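PDB 5UX5: BIFUNCTIONAL PROTEIN Proline utilization A (PutA) from Corynebacterium freiburgense, which catalyses the two-step oxidation of proline to glutamate, joining an FAD-dependent proline dehydrogenase and an NAD-dependent aldehyde dehydrogenase in one chain. Local coordinates for residues M10-E18 / L331-R339; K210-L221 / E248-L258. All coordinates share one frame; numbering follows the deposited sequence.

Contact 1 of 2, residues M10-E18 / L331-R339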
loop_
_atom_site.group_PDB
_atom_site.type_symbol
_atom_site.label_atom_id
_atom_site.label_comp_id
_atom_site.label_asym_id
_atom_site.label_seq_id
_atom_site.Cartn_x
_atom_site.Cartn_y
_atom_site.Cartn_z
ATOM N N MET A 10 4.515 -32.112 26.992
ATOM C CA MET A 10 3.555 -31.135 27.474
ATOM C C MET A 10 2.502 -31.836 28.311
ATOM O O MET A 10 1.753 -32.668 27.797
ATOM C CB MET A 10 2.918 -30.384 26.305
ATOM C CG MET A 10 3.923 -29.625 25.453
ATOM S SD MET A 10 5.175 -28.780 26.449
ATOM C CE MET A 10 4.421 -27.166 26.687
ATOM N N SER A 11 2.445 -31.478 29.593
ATOM C CA SER A 11 1.512 -32.027 30.570
ATOM C C SER A 11 0.065 -31.574 30.359
ATOM O O SER A 11 -0.840 -32.099 31.025
ATOM C CB SER A 11 1.976 -31.627 31.967
ATOM O OG SER A 11 1.760 -30.233 32.174
ATOM N N TYR A 12 -0.191 -30.625 29.458
ATOM C CA TYR A 12 -1.577 -30.288 29.174
ATOM C C TYR A 12 -2.256 -31.310 28.249
ATOM O O TYR A 12 -3.487 -31.386 28.237
ATOM C CB TYR A 12 -1.678 -28.869 28.580
ATOM C CG TYR A 12 -0.816 -28.553 27.358
ATOM C CD1 TYR A 12 -1.200 -28.976 26.085
ATOM C CD2 TYR A 12 0.343 -27.783 27.459
ATOM C CE1 TYR A 12 -0.433 -28.677 24.946
ATOM C CE2 TYR A 12 1.121 -27.472 26.314
ATOM C CZ TYR A 12 0.728 -27.926 25.059
ATOM O OH TYR A 12 1.487 -27.647 23.919
ATOM N N ILE A 13 -1.500 -32.110 27.483
ATOM C CA ILE A 13 -2.123 -33.090 26.595
ATOM C C ILE A 13 -2.742 -34.226 27.401
ATOM O O ILE A 13 -2.210 -34.642 28.436
ATOM C CB ILE A 13 -1.106 -33.634 25.583
ATOM C CG1 ILE A 13 -0.399 -32.499 24.867
ATOM C CG2 ILE A 13 -1.794 -34.508 24.553
ATOM C CD1 ILE A 13 0.486 -33.016 23.749
ATOM N N ASN A 14 -3.889 -34.716 26.939
ATOM C CA ASN A 14 -4.629 -35.789 27.598
ATOM C C ASN A 14 -5.647 -36.330 26.603
ATOM O O ASN A 14 -5.785 -35.815 25.487
ATOM C CB ASN A 14 -5.350 -35.283 28.830
ATOM C CG ASN A 14 -6.357 -34.247 28.462
ATOM O OD1 ASN A 14 -7.510 -34.562 28.169
ATOM N ND2 ASN A 14 -5.904 -33.013 28.356
ATOM N N ARG A 15 -6.444 -37.300 27.054
ATOM C CA ARG A 15 -7.389 -37.972 26.167
ATOM C C ARG A 15 -8.853 -37.766 26.569
ATOM O O ARG A 15 -9.706 -38.572 26.193
ATOM C CB ARG A 15 -7.063 -39.467 26.078
ATOM C CG ARG A 15 -5.638 -39.773 25.669
ATOM C CD ARG A 15 -5.537 -40.699 24.462
ATOM N NE ARG A 15 -6.555 -41.746 24.449
ATOM C CZ ARG A 15 -7.067 -42.271 23.333
ATOM N NH1 ARG A 15 -6.659 -41.833 22.125
ATOM N NH2 ARG A 15 -7.999 -43.220 23.424
ATOM N N ASP A 16 -9.178 -36.710 27.321
ATOM C CA ASP A 16 -10.571 -36.514 27.716
ATOM C C ASP A 16 -11.472 -36.346 26.494
ATOM O O ASP A 16 -12.525 -36.982 26.396
ATOM C CB ASP A 16 -10.690 -35.327 28.674
ATOM C CG ASP A 16 -10.039 -35.607 30.012
ATOM O OD1 ASP A 16 -10.024 -36.787 30.424
ATOM O OD2 ASP A 16 -9.525 -34.662 30.646
ATOM N N LEU A 17 -11.069 -35.500 25.542
ATOM C CA LEU A 17 -11.859 -35.324 24.322
ATOM C C LEU A 17 -12.053 -36.647 23.572
ATOM O O LEU A 17 -13.155 -36.936 23.089
ATOM C CB LEU A 17 -11.194 -34.280 23.415
ATOM C CG LEU A 17 -11.638 -32.842 23.625
ATOM C CD1 LEU A 17 -11.008 -31.955 22.599
ATOM C CD2 LEU A 17 -13.136 -32.775 23.477
ATOM N N GLU A 18 -10.993 -37.450 23.426
ATOM C CA GLU A 18 -11.161 -38.762 22.797
ATOM C C GLU A 18 -12.200 -39.614 23.521
ATOM O O GLU A 18 -13.002 -40.300 22.876
ATOM C CB GLU A 18 -9.824 -39.507 22.705
ATOM C CG GLU A 18 -9.008 -39.103 21.468
ATOM C CD GLU A 18 -7.963 -38.048 21.727
ATOM O OE1 GLU A 18 -7.185 -37.767 20.793
ATOM O OE2 GLU A 18 -7.947 -37.462 22.828
ATOM N N LEU A 331 -10.500 -26.548 19.501
ATOM C CA LEU A 331 -10.570 -27.606 20.502
ATOM C C LEU A 331 -9.322 -27.636 21.372
ATOM O O LEU A 331 -9.411 -27.942 22.564
ATOM C CB LEU A 331 -10.790 -28.956 19.832
ATOM C CG LEU A 331 -12.090 -29.161 19.055
ATOM C CD1 LEU A 331 -11.948 -30.374 18.180
ATOM C CD2 LEU A 331 -13.205 -29.434 19.998
ATOM N N ARG A 332 -8.143 -27.349 20.804
ATOM C CA ARG A 332 -6.935 -27.351 21.632
ATOM C C ARG A 332 -6.984 -26.255 22.689
ATOM O O ARG A 332 -6.634 -26.488 23.853
ATOM C CB ARG A 332 -5.673 -27.203 20.787
ATOM C CG ARG A 332 -4.392 -27.149 21.630
ATOM C CD ARG A 332 -3.109 -27.131 20.786
ATOM N NE ARG A 332 -3.134 -26.037 19.814
ATOM C CZ ARG A 332 -2.135 -25.697 18.995
ATOM N NH1 ARG A 332 -0.996 -26.359 19.004
ATOM N NH2 ARG A 332 -2.286 -24.688 18.149
ATOM N N MET A 333 -7.418 -25.055 22.313
ATOM C CA MET A 333 -7.433 -23.976 23.288
ATOM C C MET A 333 -8.469 -24.222 24.374
ATOM O O MET A 333 -8.218 -23.957 25.554
ATOM C CB MET A 333 -7.659 -22.636 22.600
ATOM C CG MET A 333 -6.560 -22.296 21.614
ATOM S SD MET A 333 -6.418 -20.530 21.278
ATOM C CE MET A 333 -8.027 -20.192 20.641
ATOM N N MET A 334 -9.631 -24.736 23.989
ATOM C CA MET A 334 -10.647 -25.138 24.953
ATOM C C MET A 334 -10.090 -26.175 25.925
ATOM O O MET A 334 -10.172 -26.019 27.153
ATOM C CB MET A 334 -11.826 -25.692 24.171
ATOM C CG MET A 334 -13.013 -26.104 24.904
ATOM S SD MET A 334 -14.059 -26.751 23.602
ATOM C CE MET A 334 -13.131 -28.194 23.203
ATOM N N ASP A 335 -9.481 -27.222 25.372
ATOM C CA ASP A 335 -8.893 -28.303 26.146
ATOM C C ASP A 335 -7.934 -27.785 27.209
ATOM O O ASP A 335 -7.943 -28.249 28.354
ATOM C CB ASP A 335 -8.150 -29.205 25.159
ATOM C CG ASP A 335 -7.964 -30.609 25.650
ATOM O OD1 ASP A 335 -7.539 -30.806 26.813
ATOM O OD2 ASP A 335 -8.219 -31.514 24.825
ATOM N N TYR A 336 -7.080 -26.839 26.836
ATOM C CA TYR A 336 -6.016 -26.384 27.719
ATOM C C TYR A 336 -6.575 -25.587 28.893
ATOM O O TYR A 336 -6.090 -25.708 30.028
ATOM C CB TYR A 336 -5.031 -25.546 26.904
ATOM C CG TYR A 336 -3.891 -24.875 27.660
ATOM C CD1 TYR A 336 -4.087 -23.704 28.389
ATOM C CD2 TYR A 336 -2.595 -25.370 27.568
ATOM C CE1 TYR A 336 -3.035 -23.090 29.055
ATOM C CE2 TYR A 336 -1.535 -24.760 28.218
ATOM C CZ TYR A 336 -1.758 -23.621 28.967
ATOM O OH TYR A 336 -0.689 -23.026 29.610
ATOM N N ILE A 337 -7.598 -24.770 28.640
ATOM C CA ILE A 337 -7.944 -23.694 29.557
ATOM C C ILE A 337 -9.029 -24.152 30.527
ATOM O O ILE A 337 -9.112 -23.647 31.655
ATOM C CB ILE A 337 -8.362 -22.434 28.759
ATOM C CG1 ILE A 337 -8.147 -21.161 29.571
ATOM C CG2 ILE A 337 -9.786 -22.526 28.284
ATOM C CD1 ILE A 337 -6.718 -20.955 29.929
ATOM N N LEU A 338 -9.862 -25.112 30.109
ATOM C CA LEU A 338 -10.938 -25.643 30.952
ATOM C C LEU A 338 -10.432 -26.757 31.878
ATOM O O LEU A 338 -10.811 -27.926 31.777
ATOM C CB LEU A 338 -12.095 -26.131 30.096
ATOM C CG LEU A 338 -13.065 -25.049 29.672
ATOM C CD1 LEU A 338 -14.184 -25.691 28.898
ATOM C CD2 LEU A 338 -13.589 -24.299 30.896
ATOM N N ARG A 339 -9.617 -26.348 32.847
ATOM C CA ARG A 339 -9.013 -27.198 33.860
ATOM C C ARG A 339 -9.099 -26.489 35.196
ATOM O O ARG A 339 -9.241 -25.262 35.250
ATOM C CB ARG A 339 -7.534 -27.475 33.591
ATOM C CG ARG A 339 -7.291 -27.854 32.233
ATOM C CD ARG A 339 -5.910 -28.385 32.025
ATOM N NE ARG A 339 -5.951 -28.913 30.680
ATOM C CZ ARG A 339 -5.191 -29.875 30.225
ATOM N NH1 ARG A 339 -4.291 -30.440 31.010
ATOM N NH2 ARG A 339 -5.345 -30.261 28.974
#

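Contact 2 of 2, residues K210-L221 / E248-L258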
loop_
_atom_site.group_PDB
_atom_site.type_symbol
_atom_site.label_atom_id
_atom_site.label_comp_id
_atom_site.label_asym_id
_atom_site.label_seq_id
_atom_site.Cartn_x
_atom_site.Cartn_y
_atom_site.Cartn_z
ATOM N N LYS A 210 -4.593 3.179 27.336
ATOM C CA LYS A 210 -4.830 3.181 28.764
ATOM C C LYS A 210 -5.317 4.543 29.227
ATOM O O LYS A 210 -6.240 4.632 30.041
ATOM C CB LYS A 210 -3.558 2.770 29.501
ATOM C CG LYS A 210 -3.244 1.287 29.371
ATOM C CD LYS A 210 -2.097 0.894 30.266
ATOM C CE LYS A 210 -0.896 1.794 30.057
ATOM N NZ LYS A 210 0.302 1.328 30.831
ATOM N N GLU A 211 -4.695 5.613 28.728
ATOM C CA GLU A 211 -5.122 6.958 29.087
ATOM C C GLU A 211 -6.579 7.196 28.707
ATOM O O GLU A 211 -7.324 7.869 29.433
ATOM C CB GLU A 211 -4.204 7.974 28.416
ATOM C CG GLU A 211 -4.605 9.409 28.598
ATOM C CD GLU A 211 -3.802 10.328 27.714
ATOM O OE1 GLU A 211 -2.634 9.994 27.405
ATOM O OE2 GLU A 211 -4.347 11.380 27.314
ATOM N N ARG A 212 -7.014 6.630 27.592
ATOM C CA ARG A 212 -8.376 6.861 27.132
ATOM C C ARG A 212 -9.395 5.905 27.735
ATOM O O ARG A 212 -10.562 6.291 27.886
ATOM C CB ARG A 212 -8.435 6.770 25.605
ATOM C CG ARG A 212 -7.790 7.946 24.921
ATOM C CD ARG A 212 -7.954 7.804 23.443
ATOM N NE ARG A 212 -7.488 8.970 22.717
ATOM C CZ ARG A 212 -7.447 9.033 21.392
ATOM N NH1 ARG A 212 -7.835 7.985 20.691
ATOM N NH2 ARG A 212 -7.032 10.136 20.768
ATOM N N LEU A 213 -8.994 4.674 28.084
ATOM C CA LEU A 213 -9.958 3.673 28.526
ATOM C C LEU A 213 -10.192 3.654 30.038
ATOM O O LEU A 213 -11.218 3.118 30.475
ATOM C CB LEU A 213 -9.536 2.281 28.055
ATOM C CG LEU A 213 -9.923 1.931 26.620
ATOM C CD1 LEU A 213 -9.236 0.650 26.226
ATOM C CD2 LEU A 213 -11.424 1.776 26.535
ATOM N N ARG A 214 -9.300 4.244 30.842
ATOM C CA ARG A 214 -9.493 4.245 32.293
ATOM C C ARG A 214 -10.832 4.842 32.732
ATOM O O ARG A 214 -11.483 4.236 33.596
ATOM C CB ARG A 214 -8.324 4.973 32.976
ATOM C CG ARG A 214 -7.027 4.194 33.025
ATOM C CD ARG A 214 -5.930 4.985 33.704
ATOM N NE ARG A 214 -4.623 4.374 33.519
ATOM C CZ ARG A 214 -3.675 4.895 32.744
ATOM N NH1 ARG A 214 -3.897 6.043 32.122
ATOM N NH2 ARG A 214 -2.510 4.277 32.585
ATOM N N PRO A 215 -11.318 5.960 32.189
ATOM C CA PRO A 215 -12.671 6.397 32.582
ATOM C C PRO A 215 -13.720 5.333 32.344
ATOM O O PRO A 215 -14.669 5.228 33.128
ATOM C CB PRO A 215 -12.929 7.639 31.717
ATOM C CG PRO A 215 -11.630 8.013 31.124
ATOM C CD PRO A 215 -10.593 6.990 31.423
ATOM N N LEU A 216 -13.578 4.538 31.277
ATOM C CA LEU A 216 -14.561 3.494 30.991
ATOM C C LEU A 216 -14.517 2.371 32.028
ATOM O O LEU A 216 -15.563 1.849 32.431
ATOM C CB LEU A 216 -14.328 2.914 29.602
ATOM C CG LEU A 216 -15.247 1.723 29.357
ATOM C CD1 LEU A 216 -16.661 2.221 29.092
ATOM C CD2 LEU A 216 -14.745 0.810 28.265
ATOM N N TYR A 217 -13.318 1.958 32.441
ATOM C CA TYR A 217 -13.207 0.880 33.416
ATOM C C TYR A 217 -13.600 1.346 34.813
ATOM O O TYR A 217 -14.149 0.569 35.593
ATOM C CB TYR A 217 -11.785 0.317 33.405
ATOM C CG TYR A 217 -11.469 -0.567 32.211
ATOM C CD1 TYR A 217 -11.125 -0.015 30.973
ATOM C CD2 TYR A 217 -11.502 -1.953 32.322
ATOM C CE1 TYR A 217 -10.837 -0.811 29.886
ATOM C CE2 TYR A 217 -11.214 -2.753 31.249
ATOM C CZ TYR A 217 -10.878 -2.180 30.027
ATOM O OH TYR A 217 -10.592 -2.989 28.949
ATOM N N ARG A 218 -13.360 2.614 35.130
ATOM C CA ARG A 218 -13.838 3.165 36.387
ATOM C C ARG A 218 -15.344 3.061 36.476
ATOM O O ARG A 218 -15.896 2.845 37.568
ATOM C CB ARG A 218 -13.411 4.618 36.501
ATOM C CG ARG A 218 -11.995 4.750 36.868
ATOM C CD ARG A 218 -11.570 6.146 36.820
ATOM N NE ARG A 218 -10.126 6.172 36.796
ATOM C CZ ARG A 218 -9.436 7.138 36.224
ATOM N NH1 ARG A 218 -10.097 8.138 35.656
ATOM N NH2 ARG A 218 -8.105 7.102 36.212
ATOM N N LEU A 219 -16.033 3.294 35.345
ATOM C CA LEU A 219 -17.487 3.190 35.351
ATOM C C LEU A 219 -17.955 1.797 35.731
ATOM O O LEU A 219 -18.996 1.654 36.386
ATOM C CB LEU A 219 -18.071 3.568 33.999
ATOM C CG LEU A 219 -18.036 5.032 33.578
ATOM C CD1 LEU A 219 -18.843 5.125 32.315
ATOM C CD2 LEU A 219 -18.597 5.974 34.629
ATOM N N ALA A 220 -17.167 0.771 35.395
ATOM C CA ALA A 220 -17.483 -0.592 35.803
ATOM C C ALA A 220 -17.155 -0.858 37.268
ATOM O O ALA A 220 -17.677 -1.820 37.835
ATOM C CB ALA A 220 -16.735 -1.596 34.926
ATOM N N LEU A 221 -16.281 -0.051 37.880
ATOM C CA LEU A 221 -16.015 -0.151 39.311
ATOM C C LEU A 221 -17.049 0.583 40.160
ATOM O O LEU A 221 -17.140 0.308 41.358
ATOM C CB LEU A 221 -14.633 0.416 39.649
ATOM C CG LEU A 221 -13.333 -0.190 39.132
ATOM C CD1 LEU A 221 -12.154 0.681 39.557
ATOM C CD2 LEU A 221 -13.157 -1.614 39.638
ATOM N N GLU A 248 -1.496 -4.725 31.309
ATOM C CA GLU A 248 -1.029 -3.582 32.071
ATOM C C GLU A 248 -2.187 -2.940 32.844
ATOM O O GLU A 248 -2.088 -2.714 34.059
ATOM C CB GLU A 248 -0.353 -2.591 31.128
ATOM C CG GLU A 248 0.999 -3.058 30.642
ATOM C CD GLU A 248 1.717 -1.986 29.847
ATOM O OE1 GLU A 248 2.776 -2.287 29.228
ATOM O OE2 GLU A 248 1.203 -0.840 29.842
ATOM N N LEU A 249 -3.330 -2.739 32.181
ATOM C CA LEU A 249 -4.424 -2.011 32.810
ATOM C C LEU A 249 -4.975 -2.767 34.005
ATOM O O LEU A 249 -5.230 -2.172 35.061
ATOM C CB LEU A 249 -5.527 -1.746 31.796
ATOM C CG LEU A 249 -6.501 -0.628 32.134
ATOM C CD1 LEU A 249 -5.742 0.664 32.298
ATOM C CD2 LEU A 249 -7.520 -0.495 31.012
ATOM N N LEU A 250 -5.113 -4.080 33.878
ATOM C CA LEU A 250 -5.732 -4.872 34.924
ATOM C C LEU A 250 -4.813 -5.131 36.121
ATOM O O LEU A 250 -5.267 -5.736 37.099
ATOM C CB LEU A 250 -6.221 -6.202 34.340
ATOM C CG LEU A 250 -7.446 -6.105 33.435
ATOM C CD1 LEU A 250 -8.023 -7.482 33.136
ATOM C CD2 LEU A 250 -8.495 -5.213 34.094
ATOM N N MET A 251 -3.540 -4.726 36.071
ATOM C CA MET A 251 -2.660 -4.851 37.227
ATOM C C MET A 251 -2.513 -3.537 37.988
ATOM O O MET A 251 -1.951 -3.536 39.083
ATOM C CB MET A 251 -1.263 -5.354 36.809
ATOM C CG MET A 251 -1.232 -6.794 36.317
ATOM S SD MET A 251 -1.940 -7.975 37.475
ATOM C CE MET A 251 -0.767 -7.899 38.825
ATOM N N GLU A 252 -3.017 -2.432 37.448
ATOM C CA GLU A 252 -2.996 -1.166 38.166
ATOM C C GLU A 252 -3.794 -1.287 39.456
ATOM O O GLU A 252 -4.806 -1.989 39.507
ATOM C CB GLU A 252 -3.561 -0.064 37.277
ATOM C CG GLU A 252 -2.661 0.250 36.150
ATOM C CD GLU A 252 -3.238 1.257 35.180
ATOM O OE1 GLU A 252 -4.231 1.946 35.522
ATOM O OE2 GLU A 252 -2.688 1.341 34.057
ATOM N N GLU A 253 -3.312 -0.632 40.519
ATOM C CA GLU A 253 -3.955 -0.785 41.826
ATOM C C GLU A 253 -5.450 -0.533 41.734
ATOM O O GLU A 253 -6.261 -1.306 42.250
ATOM C CB GLU A 253 -3.318 0.177 42.825
ATOM C CG GLU A 253 -3.364 -0.224 44.265
ATOM C CD GLU A 253 -3.041 0.975 45.136
ATOM O OE1 GLU A 253 -3.042 0.860 46.387
ATOM O OE2 GLU A 253 -2.791 2.050 44.545
ATOM N N GLU A 254 -5.824 0.481 40.975
ATOM C CA GLU A 254 -7.216 0.873 40.850
ATOM C C GLU A 254 -8.078 -0.276 40.334
ATOM O O GLU A 254 -9.202 -0.477 40.801
ATOM C CB GLU A 254 -7.265 2.080 39.917
ATOM C CG GLU A 254 -8.591 2.666 39.627
ATOM C CD GLU A 254 -8.460 3.826 38.654
ATOM O OE1 GLU A 254 -7.423 3.916 37.940
ATOM O OE2 GLU A 254 -9.373 4.684 38.652
ATOM N N PHE A 255 -7.560 -1.066 39.392
ATOM C CA PHE A 255 -8.366 -2.049 38.683
ATOM C C PHE A 255 -8.052 -3.477 39.076
ATOM O O PHE A 255 -8.520 -4.404 38.412
ATOM C CB PHE A 255 -8.192 -1.887 37.175
ATOM C CG PHE A 255 -8.534 -0.516 36.671
ATOM C CD1 PHE A 255 -9.828 -0.023 36.785
ATOM C CD2 PHE A 255 -7.563 0.278 36.077
ATOM C CE1 PHE A 255 -10.147 1.255 36.326
ATOM C CE2 PHE A 255 -7.874 1.551 35.597
ATOM C CZ PHE A 255 -9.170 2.039 35.728
ATOM N N LEU A 256 -7.307 -3.683 40.158
ATOM C CA LEU A 256 -6.810 -5.020 40.450
ATOM C C LEU A 256 -7.942 -6.008 40.709
ATOM O O LEU A 256 -7.795 -7.201 40.423
ATOM C CB LEU A 256 -5.876 -4.978 41.657
ATOM C CG LEU A 256 -5.018 -6.253 41.769
ATOM C CD1 LEU A 256 -4.300 -6.589 40.433
ATOM C CD2 LEU A 256 -4.054 -6.268 42.956
ATOM N N GLY A 257 -9.091 -5.536 41.194
ATOM C CA GLY A 257 -10.173 -6.460 41.491
ATOM C C GLY A 257 -11.320 -6.500 40.500
ATOM O O GLY A 257 -12.388 -7.027 40.823
ATOM N N LEU A 258 -11.099 -6.017 39.274
ATOM C CA LEU A 258 -12.135 -5.948 38.255
ATOM C C LEU A 258 -12.006 -7.131 37.302
ATOM O O LEU A 258 -10.964 -7.315 36.660
ATOM C CB LEU A 258 -12.045 -4.642 37.471
ATOM C CG LEU A 258 -13.096 -4.434 36.379
ATOM C CD1 LEU A 258 -14.492 -4.490 36.977
ATOM C CD2 LEU A 258 -12.853 -3.112 35.647
#

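Contact 1 of 2, residues M10-E18 / L331-R339
Tyr12 and Tyr336 meet as an offset edge-to-face pair: the CD2-CE2 edge of Tyr336 points at one face of the Tyr12 ring, with centroids 5.3 Å apart and planes at 61°. Met10 CB covers the opposite face, offset toward the rim. The closest atoms are Tyr12 CD2 and Tyr336 CE2, at 3.6 Å. Tyr12 CB lies over one face of the Arg339 guanidinium and Ser11 O at its edge, although the position of this group is less certain. With chi1 at 53°, Tyr12 CG sits between its backbone N and carbonyl carbon, which brings the ring against Tyr336. Phe272 adds another edge-to-face contact to Tyr12.

Asn14 ND2 donates to Asp335 OD1 at 3.2 Å, a nearly straight bond (165°) that meets the carboxylate on its syn side. The other end of this amide is held by its own chain: Asp16 N donates to Asn14 OD1 (2.8 Å), closing an Asx turn at the start of helix 16-31 and fixing the rotation of the amide. Arg339, just past the helix end, reaches back with an extended side chain, and its NE donates to Asp335 O (3.1 Å). The buried Asp335 carboxylate also forms salt bridges with Arg367 and Arg451, which probably offset its charge. Beside it, Leu17 CD1 packs on Leu331 CB (4.1 Å) and against Asp335 OD2.

The contact lays the N-terminal turn and the first turn of helix 16-31 on the C-terminal end of helix 323-337 in the proline dehydrogenase barrel. Helices 271-287 and 354-367 flank this barrel helix, and Ile337 and Leu338 reach strand 345-350.

Contact 2 of 2, residues K210-L221 / E248-L258
Arg214 grips Glu252 side-on with two nitrogens. Arg214 NE donates to Glu252 OE1 at 3.2 Å. Arg214 NH2 reaches Glu252 OE2 at 3.3 Å, and both bonds are nearly straight. Both acceptors lie close to the guanidinium plane, although the carboxylate is turned 31° against it. This salt bridge joins two successive outer helices of the proline dehydrogenase TIM barrel, 202-221 and 239-251, the second with the loop that follows it. Charge pairs flank it on either side. Lys210 NZ bonds to Glu248 OE2 nearly along the C-O axis, and each partner has a second salt bridge, Lys210 to Glu207 and Glu248 to Arg244. Arg218 NE pairs with Glu254 OE2, its guanidinium meeting the carboxylate at the edge.

Beneath the charges, Leu249 CD1 touches Arg214 CG (3.8 Å) and Lys210 CG, while its other branch, CD2, sits over one face of the Tyr217 ring in a CH-pi contact, 3.8 Å from the centroid. Chi1 places its CG beside the carbonyl carbon, and chi2 (59°) turns CD1 to the aliphatic stems and CD2 to the ring. The Tyr217 ring directs its edge at the face of Phe255, planes at 63°. Phe255 brings its own edge to Arg214 CG and to the backbone N of Arg218, with Glu254 CG over the centre of one face.

Farther along, Leu221 spans two residues: CD1 meets Phe255 CD1 at 3.7 Å and CD2 meets Leu258 CB at 3.9 Å. Leu258 CD2 comes up in the plane of the Tyr217 ring, at its edge, 3.8 Å from Tyr217 CD2.

In the fold
Both contacts involve the proline dehydrogenase barrel, on the same side of the chain's centre, with their own centres 32 Å apart and their nearest atoms about 14 Å apart. Contact 1 brings together segments 313 residues apart, fastening the N-terminal region to a late barrel helix; contact 2 joins two consecutive barrel helices within that span. Helix 271-287 borders both, meeting Tyr336 through Gln276 and Met251 through Phe281. The side chain of Leu331 in contact 1 is about 10 Å from the bound FAD and that of Tyr217 in contact 2 about 13 Å, so neither side chain touches it.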